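Local coordinates for protein putative 4-Hydroxy-2-oxoglutarate aldolase / 2-dehydro-3-deoxyphosphogluconate aldolase (Yersinia enterocolitica, PDB 3LM7) that belongs to the KDGP aldolase family of the TIM-barrel clan and is probably an aldolase, its precise role not being established, at residues P8-D13 with V213-P218; D199-I204 with D242-I247. All blocks are in the same frame, centred on the assembly; numbering follows the deposited sequence.

Interaction 1 of 2, residues P8-D13 with V213-P218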
ATOM      1  N   PRO A   8      -3.418  -6.844 -11.107  1.00 10.77           N
ATOM      2  CA  PRO A   8      -2.404  -7.911 -11.101  1.00 10.92           C
ATOM      3  C   PRO A   8      -2.492  -8.769  -9.823  1.00 10.99           C
ATOM      4  O   PRO A   8      -2.927  -8.291  -8.747  1.00 10.13           O
ATOM      5  CB  PRO A   8      -1.052  -7.146 -11.061  1.00 10.10           C
ATOM      6  CG  PRO A   8      -1.409  -5.853 -11.836  1.00 10.61           C
ATOM      7  CD  PRO A   8      -2.800  -5.520 -11.291  1.00 11.64           C
ATOM      8  N   ASN A   9      -2.023 -10.010  -9.929  1.00 11.76           N
ATOM      9  CA  ASN A   9      -1.935 -10.890  -8.726  1.00 12.76           C
ATOM     10  C   ASN A   9      -0.609 -10.679  -8.033  1.00 11.19           C
ATOM     11  O   ASN A   9       0.322 -11.463  -8.170  1.00 10.88           O
ATOM     12  CB  ASN A   9      -2.020 -12.372  -9.148  1.00 14.37           C
ATOM     13  CG  ASN A   9      -2.090 -13.352  -7.917  1.00 22.50           C
ATOM     14  OD1 ASN A   9      -2.245 -12.937  -6.716  1.00 25.63           O
ATOM     15  ND2 ASN A   9      -1.967 -14.686  -8.229  1.00 30.32           N
ATOM     16  N   TYR A  10      -0.503  -9.610  -7.263  1.00 10.37           N
ATOM     17  CA  TYR A  10       0.732  -9.334  -6.603  1.00 10.82           C
ATOM     18  C   TYR A  10       0.949 -10.397  -5.545  1.00 12.62           C
ATOM     19  O   TYR A  10       0.027 -10.814  -4.868  1.00 12.18           O
ATOM     20  CB  TYR A  10       0.654  -8.003  -5.853  1.00 10.57           C
ATOM     21  CG  TYR A  10       0.305  -6.827  -6.758  1.00  9.28           C
ATOM     22  CD1 TYR A  10       1.286  -6.153  -7.476  1.00  9.18           C
ATOM     23  CD2 TYR A  10      -1.036  -6.354  -6.817  1.00  9.19           C
ATOM     24  CE1 TYR A  10       0.977  -5.044  -8.315  1.00  5.10           C
ATOM     25  CE2 TYR A  10      -1.349  -5.261  -7.617  1.00  6.95           C
ATOM     26  CZ  TYR A  10      -0.341  -4.610  -8.355  1.00  7.71           C
ATOM     27  OH  TYR A  10      -0.714  -3.475  -9.059  1.00  8.85           O
ATOM     28  N   TYR A  11       2.193 -10.773  -5.382  1.00 10.95           N
ATOM     29  CA  TYR A  11       2.516 -11.697  -4.309  1.00 10.31           C
ATOM     30  C   TYR A  11       2.471 -10.914  -3.011  1.00  9.12           C
ATOM     31  O   TYR A  11       3.181  -9.873  -2.862  1.00  8.97           O
ATOM     32  CB  TYR A  11       3.898 -12.259  -4.521  1.00  7.50           C
ATOM     33  CG  TYR A  11       4.351 -13.144  -3.352  1.00 11.13           C
ATOM     34  CD1 TYR A  11       3.867 -14.498  -3.235  1.00 11.31           C
ATOM     35  CD2 TYR A  11       5.245 -12.654  -2.401  1.00 11.45           C
ATOM     36  CE1 TYR A  11       4.297 -15.331  -2.167  1.00 15.57           C
ATOM     37  CE2 TYR A  11       5.662 -13.465  -1.324  1.00 13.48           C
ATOM     38  CZ  TYR A  11       5.187 -14.792  -1.235  1.00 13.16           C
ATOM     39  OH  TYR A  11       5.616 -15.542  -0.180  1.00 13.32           O
ATOM     40  N   ARG A  12       1.682 -11.413  -2.041  1.00  8.67           N
ATOM     41  CA  ARG A  12       1.469 -10.698  -0.747  1.00 11.12           C
ATOM     42  C   ARG A  12       1.224  -9.212  -0.909  1.00 12.50           C
ATOM     43  O   ARG A  12       1.708  -8.380  -0.109  1.00 12.33           O
ATOM     44  CB  ARG A  12       2.659 -10.891   0.209  1.00 12.21           C
ATOM     45  CG  ARG A  12       2.815 -12.371   0.601  1.00 13.24           C
ATOM     46  CD  ARG A  12       3.660 -12.527   1.836  1.00 24.10           C
ATOM     47  NE  ARG A  12       3.596 -13.955   2.125  1.00 33.58           N
ATOM     48  CZ  ARG A  12       4.273 -14.560   3.093  1.00 39.70           C
ATOM     49  NH1 ARG A  12       5.049 -13.827   3.900  1.00 36.63           N
ATOM     50  NH2 ARG A  12       4.168 -15.896   3.249  1.00 37.63           N
ATOM     51  N   ASP A  13       0.482  -8.883  -1.953  1.00 13.30           N
ATOM     52  CA  ASP A  13       0.062  -7.520  -2.210  1.00 15.09           C
ATOM     53  C   ASP A  13       1.153  -6.545  -2.402  1.00 13.85           C
ATOM     54  O   ASP A  13       0.898  -5.350  -2.273  1.00 11.91           O
ATOM     55  CB  ASP A  13      -0.833  -6.988  -1.095  1.00 16.76           C
ATOM     56  CG  ASP A  13      -2.272  -7.109  -1.466  1.00 27.86           C
ATOM     57  OD1 ASP A  13      -2.685  -6.549  -2.578  1.00 31.74           O
ATOM     58  OD2 ASP A  13      -2.942  -7.831  -0.691  1.00 37.54           O
ATOM     59  N   VAL A 213       7.818   1.418  -1.278  1.00  7.07           N
ATOM     60  CA  VAL A 213       6.882   1.388  -2.409  1.00  5.19           C
ATOM     61  C   VAL A 213       5.813   0.264  -2.226  1.00  6.20           C
ATOM     62  O   VAL A 213       6.176  -0.888  -2.026  1.00  7.02           O
ATOM     63  CB  VAL A 213       7.584   1.246  -3.781  1.00  5.68           C
ATOM     64  CG1 VAL A 213       6.569   1.296  -4.922  1.00  4.42           C
ATOM     65  CG2 VAL A 213       8.642   2.347  -3.948  1.00  6.76           C
ATOM     66  N   THR A 214       4.540   0.632  -2.313  1.00  6.48           N
ATOM     67  CA  THR A 214       3.430  -0.258  -2.018  1.00  9.09           C
ATOM     68  C   THR A 214       3.254  -1.397  -3.044  1.00 10.43           C
ATOM     69  O   THR A 214       2.978  -2.549  -2.639  1.00 10.80           O
ATOM     70  CB  THR A 214       2.152   0.543  -1.882  1.00 10.53           C
ATOM     71  OG1 THR A 214       2.396   1.486  -0.812  1.00 13.57           O
ATOM     72  CG2 THR A 214       1.019  -0.368  -1.388  1.00 16.21           C
ATOM     73  N   LYS A 215       3.372  -1.068  -4.330  1.00  7.66           N
ATOM     74  CA  LYS A 215       3.337  -2.100  -5.376  1.00  7.73           C
ATOM     75  C   LYS A 215       4.499  -1.903  -6.287  1.00  7.69           C
ATOM     76  O   LYS A 215       4.743  -0.764  -6.798  1.00  7.83           O
ATOM     77  CB  LYS A 215       2.054  -1.945  -6.202  1.00  6.46           C
ATOM     78  CG  LYS A 215       0.735  -2.003  -5.329  1.00 10.50           C
ATOM     79  CD  LYS A 215       0.303  -3.354  -5.053  1.00 11.91           C
ATOM     80  CE  LYS A 215      -1.092  -3.439  -4.428  1.00 15.57           C
ATOM     81  NZ  LYS A 215      -0.992  -3.117  -3.001  1.00 19.08           N
ATOM     82  N   VAL A 216       5.191  -2.995  -6.561  1.00  7.23           N
ATOM     83  CA  VAL A 216       6.360  -2.957  -7.426  1.00  6.31           C
ATOM     84  C   VAL A 216       6.160  -3.965  -8.533  1.00  6.88           C
ATOM     85  O   VAL A 216       5.772  -5.106  -8.252  1.00  6.60           O
ATOM     86  CB  VAL A 216       7.681  -3.320  -6.649  1.00  6.44           C
ATOM     87  CG1 VAL A 216       8.878  -3.084  -7.572  1.00  6.87           C
ATOM     88  CG2 VAL A 216       7.756  -2.444  -5.373  1.00  6.22           C
ATOM     89  N   ILE A 217       6.349  -3.543  -9.785  1.00  7.32           N
ATOM     90  CA  ILE A 217       6.111  -4.439 -10.940  1.00  7.11           C
ATOM     91  C   ILE A 217       7.414  -4.393 -11.757  1.00  6.90           C
ATOM     92  O   ILE A 217       7.587  -3.562 -12.637  1.00  7.19           O
ATOM     93  CB  ILE A 217       4.864  -4.037 -11.814  1.00  5.37           C
ATOM     94  CG1 ILE A 217       3.585  -4.087 -10.957  1.00  7.03           C
ATOM     95  CG2 ILE A 217       4.732  -5.015 -13.082  1.00  5.29           C
ATOM     96  CD1 ILE A 217       2.283  -3.483 -11.696  1.00  7.64           C
ATOM     97  N   PRO A 218       8.380  -5.267 -11.418  1.00  8.19           N
ATOM     98  CA  PRO A 218       9.647  -5.202 -12.165  1.00  7.59           C
ATOM     99  C   PRO A 218       9.469  -5.867 -13.515  1.00  8.21           C
ATOM    100  O   PRO A 218       8.718  -6.852 -13.598  1.00  9.56           O
ATOM    101  CB  PRO A 218      10.614  -6.026 -11.303  1.00  6.15           C
ATOM    102  CG  PRO A 218       9.770  -6.979 -10.569  1.00  6.49           C
ATOM    103  CD  PRO A 218       8.445  -6.196 -10.266  1.00  8.42           C
TER
HETATM  104  O   HOH W   1      -3.561  -3.552  -1.987  1.00 30.25           O

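Interaction 2 of 2, residues D199-I204 with D242-I247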
ATOM      1  N   ASP A 199      20.703 -11.758 -11.660  1.00 10.20           N
ATOM      2  CA  ASP A 199      21.742 -11.391 -10.652  1.00 10.20           C
ATOM      3  C   ASP A 199      21.537 -10.015 -10.013  1.00 10.23           C
ATOM      4  O   ASP A 199      22.027  -9.759  -8.904  1.00 11.42           O
ATOM      5  CB  ASP A 199      23.124 -11.487 -11.282  1.00  9.76           C
ATOM      6  CG  ASP A 199      23.511 -12.926 -11.603  1.00 12.08           C
ATOM      7  OD1 ASP A 199      23.095 -13.886 -10.864  1.00 11.64           O
ATOM      8  OD2 ASP A 199      24.247 -13.081 -12.601  1.00 14.56           O
ATOM      9  N   ASN A 200      20.822  -9.123 -10.679  1.00  9.39           N
ATOM     10  CA  ASN A 200      20.583  -7.780 -10.066  1.00  9.45           C
ATOM     11  C   ASN A 200      19.117  -7.581  -9.632  1.00  9.64           C
ATOM     12  O   ASN A 200      18.781  -6.575  -9.057  1.00  8.93           O
ATOM     13  CB  ASN A 200      21.067  -6.627 -10.958  1.00  8.49           C
ATOM     14  CG  ASN A 200      20.342  -6.579 -12.289  1.00 10.48           C
ATOM     15  OD1 ASN A 200      19.216  -7.065 -12.431  1.00  9.48           O
ATOM     16  ND2 ASN A 200      20.993  -5.997 -13.285  1.00  7.65           N
ATOM     17  N   PHE A 201      18.276  -8.588  -9.897  1.00  9.57           N
ATOM     18  CA  PHE A 201      16.851  -8.491  -9.634  1.00  8.74           C
ATOM     19  C   PHE A 201      16.618  -8.285  -8.173  1.00  9.26           C
ATOM     20  O   PHE A 201      15.880  -7.389  -7.804  1.00  7.41           O
ATOM     21  CB  PHE A 201      16.147  -9.771 -10.084  1.00  8.40           C
ATOM     22  CG  PHE A 201      14.665  -9.819  -9.738  1.00 10.53           C
ATOM     23  CD1 PHE A 201      13.745  -9.180 -10.559  1.00  6.55           C
ATOM     24  CD2 PHE A 201      14.217 -10.526  -8.606  1.00 10.20           C
ATOM     25  CE1 PHE A 201      12.326  -9.245 -10.246  1.00  7.69           C
ATOM     26  CE2 PHE A 201      12.843 -10.612  -8.277  1.00 10.75           C
ATOM     27  CZ  PHE A 201      11.890  -9.978  -9.105  1.00  6.82           C
ATOM     28  N   GLU A 202      17.202  -9.134  -7.301  1.00  8.07           N
ATOM     29  CA  GLU A 202      16.933  -8.946  -5.874  1.00  8.44           C
ATOM     30  C   GLU A 202      17.287  -7.523  -5.388  1.00 10.17           C
ATOM     31  O   GLU A 202      16.471  -6.883  -4.724  1.00  8.91           O
ATOM     32  CB  GLU A 202      17.720  -9.970  -5.017  1.00  8.28           C
ATOM     33  CG  GLU A 202      17.514  -9.731  -3.528  1.00 10.67           C
ATOM     34  CD  GLU A 202      18.090 -10.883  -2.706  1.00  8.78           C
ATOM     35  OE1 GLU A 202      18.461 -11.928  -3.273  1.00 12.13           O
ATOM     36  OE2 GLU A 202      18.138 -10.722  -1.511  1.00 13.72           O
ATOM     37  N   GLN A 203      18.460  -7.022  -5.766  1.00  8.67           N
ATOM     38  CA  GLN A 203      18.861  -5.739  -5.250  1.00  9.59           C
ATOM     39  C   GLN A 203      17.914  -4.629  -5.789  1.00  9.17           C
ATOM     40  O   GLN A 203      17.480  -3.782  -5.043  1.00 10.34           O
ATOM     41  CB  GLN A 203      20.309  -5.456  -5.650  1.00 10.49           C
ATOM     42  CG  GLN A 203      20.776  -4.079  -5.118  1.00 12.11           C
ATOM     43  CD  GLN A 203      22.208  -3.756  -5.577  1.00 16.90           C
ATOM     44  OE1 GLN A 203      22.868  -4.600  -6.178  1.00 18.74           O
ATOM     45  NE2 GLN A 203      22.645  -2.516  -5.376  1.00 15.02           N
ATOM     46  N   ILE A 204      17.524  -4.723  -7.044  1.00  6.31           N
ATOM     47  CA  ILE A 204      16.678  -3.710  -7.629  1.00  6.99           C
ATOM     48  C   ILE A 204      15.285  -3.657  -6.978  1.00  7.46           C
ATOM     49  O   ILE A 204      14.763  -2.569  -6.638  1.00  6.83           O
ATOM     50  CB  ILE A 204      16.597  -3.899  -9.216  1.00  7.18           C
ATOM     51  CG1 ILE A 204      17.897  -3.360  -9.856  1.00  7.54           C
ATOM     52  CG2 ILE A 204      15.351  -3.156  -9.758  1.00  6.41           C
ATOM     53  CD1 ILE A 204      18.175  -3.794 -11.364  1.00 10.49           C
ATOM     54  N   ASP A 242      11.114 -17.297  -6.563  1.00 12.82           N
ATOM     55  CA  ASP A 242      11.777 -17.648  -5.328  1.00 11.31           C
ATOM     56  C   ASP A 242      12.448 -16.423  -4.660  1.00 11.87           C
ATOM     57  O   ASP A 242      12.410 -16.298  -3.429  1.00 11.60           O
ATOM     58  CB  ASP A 242      12.835 -18.744  -5.558  1.00 12.10           C
ATOM     59  CG  ASP A 242      12.229 -20.101  -5.871  1.00 17.64           C
ATOM     60  OD1 ASP A 242      11.038 -20.271  -5.638  1.00 17.59           O
ATOM     61  OD2 ASP A 242      12.955 -20.978  -6.406  1.00 21.74           O
ATOM     62  N   ILE A 243      13.080 -15.534  -5.434  1.00 11.03           N
ATOM     63  CA  ILE A 243      13.637 -14.298  -4.829  1.00 10.36           C
ATOM     64  C   ILE A 243      12.505 -13.440  -4.217  1.00 10.51           C
ATOM     65  O   ILE A 243      12.592 -12.914  -3.072  1.00  9.29           O
ATOM     66  CB  ILE A 243      14.413 -13.458  -5.906  1.00 10.64           C
ATOM     67  CG1 ILE A 243      15.668 -14.241  -6.342  1.00  9.88           C
ATOM     68  CG2 ILE A 243      14.809 -12.058  -5.354  1.00 11.66           C
ATOM     69  CD1 ILE A 243      16.345 -13.660  -7.599  1.00 11.36           C
ATOM     70  N   VAL A 244      11.416 -13.302  -4.975  1.00 10.17           N
ATOM     71  CA  VAL A 244      10.284 -12.512  -4.482  1.00 10.09           C
ATOM     72  C   VAL A 244       9.812 -13.095  -3.114  1.00 12.06           C
ATOM     73  O   VAL A 244       9.660 -12.364  -2.107  1.00 10.10           O
ATOM     74  CB  VAL A 244       9.142 -12.501  -5.493  1.00 10.19           C
ATOM     75  CG1 VAL A 244       7.878 -11.871  -4.859  1.00  9.82           C
ATOM     76  CG2 VAL A 244       9.600 -11.704  -6.840  1.00  7.80           C
ATOM     77  N   LYS A 245       9.635 -14.427  -3.054  1.00 11.94           N
ATOM     78  CA  LYS A 245       9.172 -15.023  -1.795  1.00 12.68           C
ATOM     79  C   LYS A 245      10.160 -14.824  -0.660  1.00 13.23           C
ATOM     80  O   LYS A 245       9.777 -14.749   0.537  1.00 13.86           O
ATOM     81  CB  LYS A 245       8.947 -16.545  -1.976  1.00 13.63           C
ATOM     82  CG  LYS A 245       7.743 -16.832  -2.804  1.00 14.67           C
ATOM     83  CD  LYS A 245       7.593 -18.359  -2.994  1.00 19.65           C
ATOM     84  CE  LYS A 245       6.308 -18.627  -3.760  1.00 20.71           C
ATOM     85  NZ  LYS A 245       6.019 -20.107  -3.745  1.00 20.94           N
ATOM     86  N   LYS A 246      11.442 -14.743  -1.014  1.00 13.56           N
ATOM     87  CA  LYS A 246      12.495 -14.524   0.000  1.00 14.94           C
ATOM     88  C   LYS A 246      12.382 -13.124   0.550  1.00 14.42           C
ATOM     89  O   LYS A 246      12.501 -12.913   1.781  1.00 14.50           O
ATOM     90  CB  LYS A 246      13.931 -14.740  -0.599  1.00 14.65           C
ATOM     91  CG  LYS A 246      15.044 -14.667   0.462  1.00 19.80           C
ATOM     92  CD  LYS A 246      16.456 -14.966  -0.094  1.00 16.18           C
ATOM     93  CE  LYS A 246      16.846 -13.931  -1.139  1.00 17.83           C
ATOM     94  NZ  LYS A 246      18.229 -14.149  -1.671  1.00 15.48           N
ATOM     95  N   ILE A 247      12.198 -12.149  -0.335  1.00 11.96           N
ATOM     96  CA  ILE A 247      12.354 -10.758   0.134  1.00 12.09           C
ATOM     97  C   ILE A 247      11.053 -10.068   0.519  1.00 11.69           C
ATOM     98  O   ILE A 247      11.067  -9.046   1.257  1.00 10.31           O
ATOM     99  CB  ILE A 247      13.189  -9.877  -0.875  1.00 11.94           C
ATOM    100  CG1 ILE A 247      12.409  -9.703  -2.171  1.00 12.69           C
ATOM    101  CG2 ILE A 247      14.601 -10.504  -1.121  1.00 10.65           C
ATOM    102  CD1 ILE A 247      13.173  -8.845  -3.187  1.00 12.54           C
TER

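Interaction 1 of 2, residues P8-D13 with V213-P218
At the amino-terminal mouth of the barrel, beside the seam where the sheet closes, Tyr10 lays its ring against Lys215 and Ile217. Residues 215-217 have extended backbone angles, so alternate side chains leave on alternate sides: Lys215 and Ile217 point to the 8-13 loop, whereas Val216 turns away. The lysine chain crosses the tyrosine at about a right angle. Its CD sits over the middle of the Tyr10 ring, 3.5 Å from the centroid and 6° off the ring normal, which meets the geometry of a CH-pi contact. Pro8 CB lies over the opposite face, displaced toward the rim, so the ring is sandwiched between two aliphatic groups. Ile217 comes in at the edge instead, with its CG1 3.8 Å from Tyr10 CE1.

Beyond the ring the lysine bends at chi4 (-79°), bringing its ammonium to the end of the loop. There Lys215 NZ donates to the backbone Asp13 O at 3.0 Å, tilted 25° from the carbonyl plane. A water accepts from Lys215 NZ at 2.8 Å and donates to Asp13 OD1 at 3.2 Å. The water thus links two charged groups whose direct approach, Asp13 OD1 to Lys215 NZ, is a long salt bridge of 3.9 Å. Pro8 and Ile217 are buried, whereas Asp13 is exposed, so the charged end faces solvent.

Tyr10 also touches Trp189 and Val115, both on barrel strands. The 213-218 backbone pairs with Leu190 on one flank and with Arg14, Cys16 and Asn18 on the other, consistent with the eighth-strand position of a TIM barrel, whose amino-terminal end the loop before the first strand appears to cover in part.

Interaction 2 of 2, residues D199-I204 with D242-I247
Phe201 and Ile243 form the dense half of this helix-helix contact, sliding past one another in opposite directions. The ring of Phe201 presents its edge: Ile243 CG2 lies in the ring plane 3.6 Å from Phe201 CD2, and Val244 CG2 reaches the same rim 3.7 Å from Phe201 CZ. With its CG anti to the backbone N (chi1 175°), Phe201 reaches across to the second helix, where two successive residues, Ile243 and Val244, share one edge of its ring. Ile243 CG2 also meets Glu202 CB at 3.6 Å, which places this methyl between the two neighbouring side chains. It is here that the backbones come nearest, the CA atoms of Glu202 and Ile243 being 6.4 Å apart.

The two helices, 201-211 and 234-247, are adjacent members of the outer layer of a TIM barrel, and the buried flank of their contact rests on the sheet: both Phe201 and Val244 touch Leu17 of strand 17-20.

Toward solvent, packing gives way to charge. Glu202 runs out extended and crosses Lys246 at about a right angle. Lys246 NZ donates to Glu202 OE1 at 2.7 Å, a hydrogen-bonded salt bridge whose nitrogen meets the syn side of the carboxylate, 26° out of its plane. A bend at chi3 (62°) in the otherwise extended lysine chain turns its amine to that oxygen. The other oxygen, Glu202 OE2, lies 3.6 Å from the methyl Ile247 CG2, on the residue next after Lys246.

Overall arrangement
The centres of interactions 1 and 2 are 13 Å apart, on the same side of the chain's centre, and their segments alternate in sequence: 8-13, 199-204, 213-218, 242-247. Helix 201-211 leads from one contact to the other, its start serving 199-204 and its end running into 213-218. Direct packing joins them as well: Pro218 CG is 3.4 Å from Phe201 CE1, and Tyr11 CD2 is 3.7 Å from Val244 CG1. Interaction 1 lies where 213-218 joins strand 189-192 to the chain just before and into strand 17-20, and interaction 2 in the helical layer outside, so both chain ends are tied to the same last sector of the barrel.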